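Side-chain contacts in SOXX (Paracoccus pantotrophus, PDB 2C1D), which probably carries electrons through a covalently bound heme c, as the smaller cytochrome of the SoxXA complex that initiates chemotrophic sulfur oxidation: residues Val30-Thr35 with Ala122-Asp127; Cys44-Ala49 with Glu54-Ile59; Asn81-Met84 with Gly88-Met91. All blocks are in the same frame, centred on the assembly; numbering follows the deposited sequence.

Contact 1. Residues Val30-Thr35 with Ala122-Asp127; sequences VRIMTT and AQQIED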
loop_
_atom_site.group_PDB
_atom_site.type_symbol
_atom_site.label_atom_id
_atom_site.label_comp_id
_atom_site.label_asym_id
_atom_site.label_seq_id
_atom_site.Cartn_x
_atom_site.Cartn_y
_atom_site.Cartn_z
ATOM N N VAL B 30 -23.440 -8.316 15.488
ATOM C CA VAL B 30 -22.527 -9.305 14.944
ATOM C C VAL B 30 -22.393 -9.111 13.419
ATOM O O VAL B 30 -21.289 -9.154 12.858
ATOM C CB VAL B 30 -23.002 -10.733 15.246
ATOM C CG1 VAL B 30 -22.214 -11.759 14.461
ATOM C CG2 VAL B 30 -22.848 -11.023 16.738
ATOM N N ARG B 31 -23.525 -8.939 12.757
ATOM C CA ARG B 31 -23.515 -8.759 11.299
ATOM C C ARG B 31 -22.665 -7.547 10.927
ATOM O O ARG B 31 -21.827 -7.621 10.033
ATOM C CB ARG B 31 -24.934 -8.604 10.747
ATOM C CG ARG B 31 -25.007 -8.705 9.212
ATOM C CD ARG B 31 -26.394 -8.469 8.680
ATOM N NE ARG B 31 -26.663 -7.056 8.783
ATOM C CZ ARG B 31 -26.330 -6.170 7.850
ATOM N NH1 ARG B 31 -25.793 -6.550 6.672
ATOM N NH2 ARG B 31 -26.564 -4.902 8.078
ATOM N N ILE B 32 -22.877 -6.440 11.635
ATOM C CA ILE B 32 -22.151 -5.206 11.387
ATOM C C ILE B 32 -20.649 -5.431 11.574
ATOM O O ILE B 32 -19.842 -4.965 10.789
ATOM C CB ILE B 32 -22.693 -4.090 12.323
ATOM C CG1 ILE B 32 -24.131 -3.715 11.922
ATOM C CG2 ILE B 32 -21.797 -2.853 12.308
ATOM C CD1 ILE B 32 -24.949 -3.114 13.035
ATOM N N MET B 33 -20.280 -6.167 12.616
ATOM C CA MET B 33 -18.878 -6.339 12.979
ATOM C C MET B 33 -18.112 -7.242 11.995
ATOM O O MET B 33 -16.874 -7.199 11.937
ATOM C CB MET B 33 -18.776 -6.890 14.408
ATOM C CG MET B 33 -19.255 -5.905 15.498
ATOM S SD MET B 33 -19.491 -6.760 17.067
ATOM C CE MET B 33 -17.824 -6.945 17.555
ATOM N N THR B 34 -18.845 -8.037 11.216
ATOM C CA THR B 34 -18.231 -9.069 10.376
ATOM C C THR B 34 -18.531 -8.877 8.898
ATOM O O THR B 34 -18.300 -9.784 8.070
ATOM C CB THR B 34 -18.692 -10.427 10.839
ATOM O OG1 THR B 34 -20.129 -10.490 10.824
ATOM C CG2 THR B 34 -18.303 -10.642 12.322
ATOM N N THR B 35 -19.022 -7.681 8.566
ATOM C CA THR B 35 -19.299 -7.315 7.191
ATOM C C THR B 35 -18.278 -6.249 6.777
ATOM O O THR B 35 -18.116 -5.220 7.466
ATOM C CB THR B 35 -20.745 -6.797 7.040
ATOM O OG1 THR B 35 -21.689 -7.825 7.413
ATOM C CG2 THR B 35 -21.042 -6.478 5.559
ATOM N N ALA B 122 -25.904 5.686 13.724
ATOM C CA ALA B 122 -25.990 5.673 15.211
ATOM C C ALA B 122 -26.538 4.388 15.783
ATOM O O ALA B 122 -26.041 3.901 16.790
ATOM C CB ALA B 122 -26.778 6.858 15.715
ATOM N N GLN B 123 -27.558 3.818 15.144
ATOM C CA GLN B 123 -28.136 2.567 15.607
ATOM C C GLN B 123 -27.165 1.412 15.386
ATOM O O GLN B 123 -27.129 0.484 16.194
ATOM C CB GLN B 123 -29.480 2.254 14.909
ATOM C CG GLN B 123 -30.218 1.055 15.486
ATOM C CD GLN B 123 -30.504 1.202 16.970
ATOM O OE1 GLN B 123 -30.273 0.269 17.774
ATOM N NE2 GLN B 123 -30.985 2.372 17.348
ATOM N N GLN B 124 -26.391 1.461 14.302
ATOM C CA GLN B 124 -25.364 0.433 14.058
ATOM C C GLN B 124 -24.348 0.413 15.207
ATOM O O GLN B 124 -23.986 -0.662 15.695
ATOM C CB GLN B 124 -24.662 0.672 12.717
ATOM C CG GLN B 124 -25.560 0.189 11.553
ATOM C CD GLN B 124 -25.063 0.588 10.197
ATOM O OE1 GLN B 124 -24.307 1.519 10.072
ATOM N NE2 GLN B 124 -25.513 -0.113 9.175
ATOM N N ILE B 125 -23.946 1.598 15.658
ATOM C CA ILE B 125 -23.039 1.704 16.803
ATOM C C ILE B 125 -23.684 1.052 18.026
ATOM O O ILE B 125 -23.037 0.283 18.724
ATOM C CB ILE B 125 -22.659 3.186 17.146
ATOM C CG1 ILE B 125 -22.034 3.936 15.971
ATOM C CG2 ILE B 125 -21.736 3.242 18.404
ATOM C CD1 ILE B 125 -20.669 3.623 15.653
ATOM N N GLU B 126 -24.954 1.360 18.289
ATOM C CA GLU B 126 -25.651 0.821 19.456
ATOM C C GLU B 126 -25.756 -0.699 19.382
ATOM O O GLU B 126 -25.638 -1.391 20.409
ATOM C CB GLU B 126 -27.050 1.447 19.599
ATOM C CG GLU B 126 -27.022 2.933 19.956
ATOM C CD GLU B 126 -26.348 3.243 21.277
ATOM O OE1 GLU B 126 -26.506 2.447 22.222
ATOM O OE2 GLU B 126 -25.655 4.279 21.375
ATOM N N ASP B 127 -25.968 -1.209 18.164
ATOM C CA ASP B 127 -26.057 -2.626 17.887
ATOM C C ASP B 127 -24.717 -3.346 18.147
ATOM O O ASP B 127 -24.695 -4.467 18.700
ATOM C CB ASP B 127 -26.506 -2.863 16.431
ATOM C CG ASP B 127 -27.976 -2.482 16.171
ATOM O OD1 ASP B 127 -28.756 -2.215 17.110
ATOM O OD2 ASP B 127 -28.460 -2.446 15.014
#

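Contact 2. Residues Cys44-Ala49 with Glu54-Ile59; sequences CHQIGA and EFPGTI. With HEC (heme c), chain O.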
loop_
_atom_site.group_PDB
_atom_site.type_symbol
_atom_site.label_atom_id
_atom_site.label_comp_id
_atom_site.label_asym_id
_atom_site.label_seq_id
_atom_site.Cartn_x
_atom_site.Cartn_y
_atom_site.Cartn_z
ATOM N N CYS B 44 -9.023 -6.366 11.888
ATOM C CA CYS B 44 -7.981 -6.107 12.881
ATOM C C CYS B 44 -8.039 -6.975 14.142
ATOM O O CYS B 44 -6.982 -7.250 14.721
ATOM C CB CYS B 44 -8.024 -4.638 13.281
ATOM S SG CYS B 44 -7.645 -3.556 11.895
ATOM N N HIS B 45 -9.246 -7.396 14.553
ATOM C CA HIS B 45 -9.491 -8.170 15.786
ATOM C C HIS B 45 -10.017 -9.570 15.537
ATOM O O HIS B 45 -10.935 -9.773 14.745
ATOM C CB HIS B 45 -10.582 -7.526 16.669
ATOM C CG HIS B 45 -10.280 -6.142 17.152
ATOM N ND1 HIS B 45 -9.043 -5.562 17.054
ATOM C CD2 HIS B 45 -11.071 -5.215 17.735
ATOM C CE1 HIS B 45 -9.090 -4.340 17.552
ATOM N NE2 HIS B 45 -10.312 -4.098 17.952
ATOM N N GLN B 46 -9.494 -10.531 16.287
ATOM C CA GLN B 46 -10.102 -11.848 16.365
ATOM C C GLN B 46 -11.320 -11.761 17.284
ATOM O O GLN B 46 -11.360 -10.939 18.179
ATOM C CB GLN B 46 -9.124 -12.866 16.962
ATOM C CG GLN B 46 -8.088 -13.418 15.995
ATOM C CD GLN B 46 -6.911 -14.113 16.714
ATOM O OE1 GLN B 46 -6.929 -14.264 17.947
ATOM N NE2 GLN B 46 -5.889 -14.529 15.945
ATOM N N ILE B 47 -12.310 -12.600 17.031
ATOM C CA ILE B 47 -13.454 -12.757 17.912
ATOM C C ILE B 47 -13.677 -14.248 18.095
ATOM O O ILE B 47 -14.282 -14.921 17.250
ATOM C CB ILE B 47 -14.719 -12.078 17.338
ATOM C CG1 ILE B 47 -14.433 -10.642 16.888
ATOM C CG2 ILE B 47 -15.826 -12.098 18.387
ATOM C CD1 ILE B 47 -15.628 -9.944 16.281
ATOM N N GLY B 48 -13.134 -14.785 19.179
ATOM C CA GLY B 48 -13.250 -16.211 19.463
ATOM C C GLY B 48 -14.676 -16.719 19.554
ATOM O O GLY B 48 -14.968 -17.840 19.139
ATOM N N ALA B 49 -15.574 -15.880 20.049
ATOM C CA ALA B 49 -16.991 -16.218 20.124
ATOM C C ALA B 49 -17.634 -16.411 18.755
ATOM O O ALA B 49 -18.727 -16.943 18.663
ATOM C CB ALA B 49 -17.743 -15.156 20.900
ATOM N N GLU B 54 -13.796 -16.122 8.927
ATOM C CA GLU B 54 -12.505 -16.550 8.465
ATOM C C GLU B 54 -11.553 -15.355 8.335
ATOM O O GLU B 54 -11.980 -14.202 8.264
ATOM C CB GLU B 54 -12.668 -17.407 7.200
ATOM C CG GLU B 54 -13.089 -16.668 5.956
ATOM C CD GLU B 54 -13.377 -17.605 4.792
ATOM O OE1 GLU B 54 -14.046 -17.145 3.829
ATOM O OE2 GLU B 54 -12.952 -18.792 4.850
ATOM N N PHE B 55 -10.255 -15.661 8.379
ATOM C CA PHE B 55 -9.171 -14.692 8.281
ATOM C C PHE B 55 -9.264 -13.472 9.199
ATOM O O PHE B 55 -9.075 -12.344 8.762
ATOM C CB PHE B 55 -8.958 -14.292 6.825
ATOM C CG PHE B 55 -8.707 -15.470 5.916
ATOM C CD1 PHE B 55 -9.644 -15.847 4.968
ATOM C CD2 PHE B 55 -7.533 -16.194 6.013
ATOM C CE1 PHE B 55 -9.409 -16.953 4.135
ATOM C CE2 PHE B 55 -7.286 -17.293 5.185
ATOM C CZ PHE B 55 -8.231 -17.667 4.247
ATOM N N PRO B 56 -9.472 -13.700 10.493
ATOM C CA PRO B 56 -9.444 -12.596 11.471
ATOM C C PRO B 56 -8.045 -12.020 11.567
ATOM O O PRO B 56 -7.076 -12.766 11.464
ATOM C CB PRO B 56 -9.828 -13.269 12.779
ATOM C CG PRO B 56 -9.421 -14.708 12.575
ATOM C CD PRO B 56 -9.703 -15.008 11.141
ATOM N N GLY B 57 -7.934 -10.712 11.762
ATOM C CA GLY B 57 -6.645 -10.059 11.790
ATOM C C GLY B 57 -5.940 -10.235 13.121
ATOM O O GLY B 57 -6.527 -10.762 14.070
ATOM N N THR B 58 -4.698 -9.773 13.177
ATOM C CA THR B 58 -3.871 -9.824 14.382
ATOM C C THR B 58 -3.285 -8.467 14.673
ATOM O O THR B 58 -2.246 -8.366 15.333
ATOM C CB THR B 58 -2.719 -10.850 14.237
ATOM O OG1 THR B 58 -1.984 -10.610 13.024
ATOM C CG2 THR B 58 -3.263 -12.259 14.089
ATOM N N ILE B 59 -3.950 -7.420 14.195
ATOM C CA ILE B 59 -3.518 -6.047 14.438
ATOM C C ILE B 59 -3.681 -5.692 15.930
ATOM O O ILE B 59 -2.832 -5.021 16.531
ATOM C CB ILE B 59 -4.363 -5.089 13.581
ATOM C CG1 ILE B 59 -4.135 -5.327 12.072
ATOM C CG2 ILE B 59 -4.147 -3.605 13.967
ATOM C CD1 ILE B 59 -2.728 -5.086 11.565
HETATM FE FE HEC O . -10.752 -1.913 17.524
HETATM C CHA HEC O . -9.104 -1.364 20.461
HETATM C CHB HEC O . -13.577 -2.702 19.213
HETATM C CHC HEC O . -12.411 -2.168 14.584
HETATM C CHD HEC O . -7.794 -1.523 15.764
HETATM N NA HEC O . -11.255 -1.987 19.487
HETATM C C1A HEC O . -10.408 -1.777 20.534
HETATM C C2A HEC O . -11.140 -2.055 21.750
HETATM C C3A HEC O . -12.390 -2.432 21.413
HETATM C C4A HEC O . -12.473 -2.384 19.965
HETATM C CMA HEC O . -13.575 -2.845 22.306
HETATM C CAA HEC O . -10.523 -1.902 23.141
HETATM C CBA HEC O . -9.447 -2.948 23.398
HETATM C CGA HEC O . -10.170 -4.152 23.867
HETATM O O1A HEC O . -10.733 -4.067 24.981
HETATM O O2A HEC O . -10.202 -5.182 23.153
HETATM N NB HEC O . -12.603 -2.374 17.002
HETATM C C1B HEC O . -13.660 -2.594 17.858
HETATM C C2B HEC O . -14.887 -2.675 17.084
HETATM C C3B HEC O . -14.568 -2.544 15.794
HETATM C C4B HEC O . -13.132 -2.336 15.732
HETATM C CMB HEC O . -16.273 -2.964 17.681
HETATM C CAB HEC O . -15.568 -2.560 14.600
HETATM C CBB HEC O . -16.575 -1.637 14.782
HETATM N NC HEC O . -10.204 -1.874 15.499
HETATM C C1C HEC O . -11.064 -1.990 14.466
HETATM C C2C HEC O . -10.282 -1.986 13.232
HETATM C C3C HEC O . -9.018 -1.658 13.547
HETATM C C4C HEC O . -8.937 -1.692 15.004
HETATM C CMC HEC O . -10.891 -1.923 11.822
HETATM C CAC HEC O . -7.771 -1.480 12.606
HETATM C CBC HEC O . -7.813 -0.607 11.589
HETATM N ND HEC O . -8.752 -1.480 18.026
HETATM C C1D HEC O . -7.689 -1.400 17.136
HETATM C C2D HEC O . -6.475 -1.160 17.883
HETATM C C3D HEC O . -6.899 -1.114 19.357
HETATM C C4D HEC O . -8.318 -1.334 19.337
HETATM C CMD HEC O . -5.032 -0.988 17.334
HETATM C CAD HEC O . -6.021 -0.908 20.626
HETATM C CBD HEC O . -5.982 0.586 20.939
HETATM C CGD HEC O . -4.565 1.117 21.011
HETATM O O1D HEC O . -4.112 1.806 20.035
HETATM O O2D HEC O . -3.914 0.828 22.061
HETATM O O HOH W 1 -6.513 -10.379 16.909
HETATM O O HOH W 2 -5.781 -14.684 12.895
#

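Contact 3. Residues Asn81-Met84 with Gly88-Met91; sequences NAKM and GTFM. With HEC (heme c), chain O.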
loop_
_atom_site.group_PDB
_atom_site.type_symbol
_atom_site.label_atom_id
_atom_site.label_comp_id
_atom_site.label_asym_id
_atom_site.label_seq_id
_atom_site.Cartn_x
_atom_site.Cartn_y
_atom_site.Cartn_z
ATOM N N ASN B 81 -15.663 6.603 18.460
ATOM C CA ASN B 81 -14.389 7.242 18.159
ATOM C C ASN B 81 -13.300 6.824 19.156
ATOM O O ASN B 81 -13.157 7.421 20.228
ATOM C CB ASN B 81 -14.529 8.752 18.107
ATOM C CG ASN B 81 -13.285 9.435 17.568
ATOM O OD1 ASN B 81 -12.210 8.822 17.466
ATOM N ND2 ASN B 81 -13.414 10.713 17.239
ATOM N N ALA B 82 -12.522 5.809 18.771
ATOM C CA ALA B 82 -11.576 5.176 19.677
ATOM C C ALA B 82 -10.428 6.100 20.011
ATOM O O ALA B 82 -9.810 5.953 21.069
ATOM C CB ALA B 82 -11.078 3.871 19.110
ATOM N N LYS B 83 -10.156 7.064 19.140
ATOM C CA LYS B 83 -9.144 8.092 19.382
ATOM C C LYS B 83 -9.376 8.939 20.631
ATOM O O LYS B 83 -8.452 9.614 21.090
ATOM C CB LYS B 83 -9.036 9.032 18.180
ATOM C CG LYS B 83 -8.349 8.409 16.952
ATOM C CD LYS B 83 -9.340 8.005 15.857
ATOM C CE LYS B 83 -8.666 7.829 14.484
ATOM N NZ LYS B 83 -7.619 6.767 14.445
ATOM N N MET B 84 -10.594 8.933 21.168
ATOM C CA MET B 84 -10.890 9.701 22.389
ATOM C C MET B 84 -10.561 8.908 23.653
ATOM O O MET B 84 -10.606 9.447 24.765
ATOM C CB MET B 84 -12.361 10.126 22.427
ATOM C CG MET B 84 -12.814 10.986 21.267
ATOM S SD MET B 84 -12.004 12.567 21.175
ATOM C CE MET B 84 -12.851 13.519 22.509
ATOM N N GLY B 88 -4.138 8.761 19.116
ATOM C CA GLY B 88 -3.400 8.351 17.930
ATOM C C GLY B 88 -3.599 6.911 17.474
ATOM O O GLY B 88 -2.855 6.445 16.637
ATOM N N THR B 89 -4.598 6.210 17.993
ATOM C CA THR B 89 -4.791 4.807 17.670
ATOM C C THR B 89 -5.045 4.565 16.181
ATOM O O THR B 89 -5.590 5.412 15.473
ATOM C CB THR B 89 -5.918 4.182 18.503
ATOM O OG1 THR B 89 -6.050 2.790 18.178
ATOM C CG2 THR B 89 -7.288 4.781 18.181
ATOM N N PHE B 90 -4.632 3.383 15.733
ATOM C CA PHE B 90 -4.794 2.943 14.343
ATOM C C PHE B 90 -6.274 2.637 14.101
ATOM O O PHE B 90 -6.753 2.730 12.980
ATOM C CB PHE B 90 -3.878 1.715 14.115
ATOM C CG PHE B 90 -3.967 1.080 12.750
ATOM C CD1 PHE B 90 -4.005 1.841 11.576
ATOM C CD2 PHE B 90 -3.966 -0.304 12.642
ATOM C CE1 PHE B 90 -4.059 1.210 10.315
ATOM C CE2 PHE B 90 -4.049 -0.938 11.379
ATOM C CZ PHE B 90 -4.073 -0.166 10.219
ATOM N N MET B 91 -7.012 2.292 15.160
ATOM C CA MET B 91 -8.450 2.047 15.047
ATOM C C MET B 91 -9.140 3.302 14.506
ATOM O O MET B 91 -9.020 4.380 15.094
ATOM C CB MET B 91 -9.061 1.677 16.409
ATOM C CG MET B 91 -10.548 1.326 16.320
ATOM S SD MET B 91 -11.100 0.272 17.677
ATOM C CE MET B 91 -12.822 0.625 17.632
HETATM FE FE HEC O . -10.752 -1.913 17.524
HETATM C CHA HEC O . -9.104 -1.364 20.461
HETATM C CHB HEC O . -13.577 -2.702 19.213
HETATM C CHC HEC O . -12.411 -2.168 14.584
HETATM C CHD HEC O . -7.794 -1.523 15.764
HETATM N NA HEC O . -11.255 -1.987 19.487
HETATM C C1A HEC O . -10.408 -1.777 20.534
HETATM C C2A HEC O . -11.140 -2.055 21.750
HETATM C C3A HEC O . -12.390 -2.432 21.413
HETATM C C4A HEC O . -12.473 -2.384 19.965
HETATM C CMA HEC O . -13.575 -2.845 22.306
HETATM C CAA HEC O . -10.523 -1.902 23.141
HETATM C CBA HEC O . -9.447 -2.948 23.398
HETATM C CGA HEC O . -10.170 -4.152 23.867
HETATM O O1A HEC O . -10.733 -4.067 24.981
HETATM O O2A HEC O . -10.202 -5.182 23.153
HETATM N NB HEC O . -12.603 -2.374 17.002
HETATM C C1B HEC O . -13.660 -2.594 17.858
HETATM C C2B HEC O . -14.887 -2.675 17.084
HETATM C C3B HEC O . -14.568 -2.544 15.794
HETATM C C4B HEC O . -13.132 -2.336 15.732
HETATM C CMB HEC O . -16.273 -2.964 17.681
HETATM C CAB HEC O . -15.568 -2.560 14.600
HETATM C CBB HEC O . -16.575 -1.637 14.782
HETATM N NC HEC O . -10.204 -1.874 15.499
HETATM C C1C HEC O . -11.064 -1.990 14.466
HETATM C C2C HEC O . -10.282 -1.986 13.232
HETATM C C3C HEC O . -9.018 -1.658 13.547
HETATM C C4C HEC O . -8.937 -1.692 15.004
HETATM C CMC HEC O . -10.891 -1.923 11.822
HETATM C CAC HEC O . -7.771 -1.480 12.606
HETATM C CBC HEC O . -7.813 -0.607 11.589
HETATM N ND HEC O . -8.752 -1.480 18.026
HETATM C C1D HEC O . -7.689 -1.400 17.136
HETATM C C2D HEC O . -6.475 -1.160 17.883
HETATM C C3D HEC O . -6.899 -1.114 19.357
HETATM C C4D HEC O . -8.318 -1.334 19.337
HETATM C CMD HEC O . -5.032 -0.988 17.334
HETATM C CAD HEC O . -6.021 -0.908 20.626
HETATM C CBD HEC O . -5.982 0.586 20.939
HETATM C CGD HEC O . -4.565 1.117 21.011
HETATM O O1D HEC O . -4.112 1.806 20.035
HETATM O O2D HEC O . -3.914 0.828 22.061
HETATM O O HOH W 3 -7.195 5.267 12.144
#

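Contact 1. Residues Val30-Thr35 with Ala122-Asp127
Ile-32 carries this contact through a single methyl group. Its CD1 lies 3.7 Å from Gln-124 CG and equally close to Asp-127 CB, so it fits between two side chains one turn apart on the helix that continues to residue 133. The torsions account for the reach: CG1 stands anti to the carbonyl carbon (chi1 -68°) and chi2 of 156° swings CD1 outward, across the stem of Gln-124. This is the tight part, a methyl against the aliphatic stems of two polar side chains; the nearest CA atoms, those of Ile-32 and Gln-124, are 7.0 Å apart, and only 164 Å² is buried over both segments.

The polar ends of both side chains find their partners outside the two segments. Gln-124, extended beyond CG, sends OE1 to the backbone N of Asn-121, and Asp-127 OD1 accepts from the backbone N of Asn-25; Asp-127 OD2 is 4.1 Å from Ile-32 CD1. On the looser, solvent side, exposed Arg-31 comes no nearer than 5.0 Å, from its NH2 to Gln-124 NE2, and pairs with Glu-28 in a salt bridge. Toward the end of helix 26-33 two hydroxyls fold back onto its carbonyls: Thr-34 OG1 donates to Val-30 O at 2.7 Å, and Thr-35 OG1 to Arg-31 O at 2.6 Å. Arg-31 O is gripped twice, since Thr-34 N reaches it from the opposite face of the carbonyl plane.

The packing of an N-terminal against a C-terminal helix is characteristic of the cytochrome c fold. Further along helix 122-133 the same interface continues, with Ile-32 and Met-33 on Val-128 and with Val-30 and Met-33 on Phe-131, while on another side of that helix Glu-126 forms a salt bridge to Arg-76 of helix 72-81.

Contact 2. Residues Cys44-Ala49 with Glu54-Ile59
Ile-59 lays its CB against CB of Cys-44 at 3.7 Å, backing the thioether side of the cytochrome c heme-binding motif, Cys-Val-Ala-Cys-His, whose last two residues open segment 44-49. Cys-44 SG is bonded covalently to the heme carbon CAC (2.2 Å), while CG1 of Ile-59 approaches the same sulfur at 3.9 Å. With chi1 at -64°, CG1 is anti to the carbonyl carbon, which brings it alongside Cys-44 while the other branch, CG2, faces Phe-90. Cutting Ile-59 back to an alanine removes both branches and would probably open a gap between the Cys-44 sulfur and the Phe-90 ring.

His-45 turns away from segment 54-59 to bind the heme iron through NE2 at 2.3 Å; Met-91 supplies the other axial ligand. The backbone at Cys-44 runs past Gly-57, their CA atoms 4.3 Å apart. Gly-57 has no side chain, and a CB there would stand a tight 3.1 Å from Cys-44 CA, consistent with so close a backbone approach.

At the outer edge Gln-46, extended beyond CG, passes obliquely over Pro-56, CG to CB 3.7 Å. Beyond it Thr-58 OG1 is hydrogen-bonded to the backbone N of Met-191 of the SOXA chain. Two waters stitch this margin: one links Gln-46 N to Gly-57 O, and the other accepts from Gln-46 NE2 and donates to Pro-56 O at 2.7 Å.

Contact 3. Residues Asn81-Met84 with Gly88-Met91
The backbone turns through a short 3-10 segment at 82-84 and comes back irregularly through 88-91, bringing the CA atoms of Lys-83 and Thr-89 to 5.7 Å. This is the methionine-ligand loop of the cytochrome c fold. Met-91 SD binds the heme iron at 2.2 Å, and Ala-82 backs that ligand, its CB 3.8 Å from Met-91 CG. With CG anti to the backbone N (chi1 -176°) and the chain extended beyond it, Met-91 reaches straight to the metal, opposite His-45.

Lys-83 crosses Thr-89 at about a right angle, its CG 4.0 Å from Thr-89 CG2. Bent at chi2 and chi4, the chain then brings NZ in among backbone oxygens of the ligand loop. NZ donates to Met-91 O at 2.8 Å, from above the carbonyl plane, 44° out of it. A water accepts from NZ and probably donates to Phe-90 O, and Arg-172 of the SOXA chain is hydrogen-bonded to Gly-88 O and Thr-89 O.

Phe-90 turns away from segment 81-84, and the heme methyl CBC sits over one face of its ring, 3.8 Å above the plane and offset toward the rim. Thr-89 does double duty through one hydroxyl. In an ST turn OG1 accepts from Met-91 N at 3.2 Å, which probably steadies the bend ahead of the ligand, and it donates to the heme propionate oxygen O1D at 2.9 Å.

Overall arrangement
From the N terminus, the chain enters helix 26-33, whose end forms the first half of contact 1, and 86 residues later helix 122-133 supplies the other half. Inside that long loop nest the two smaller closures: contact 2 closes first, starting from the end of the heme attachment motif, and contact 3 follows in series as a second short loop. Contacts 2 and 3 lie at the two axial sides of the heme iron, and they meet directly where Ile-59 CG2 packs on Phe-90 CD2 at 3.6 Å. Contact 1 reaches contact 2 through Met-33 and Ile-47, while contacts 1 and 3 do not touch and lie on opposite sides of the chain's centre.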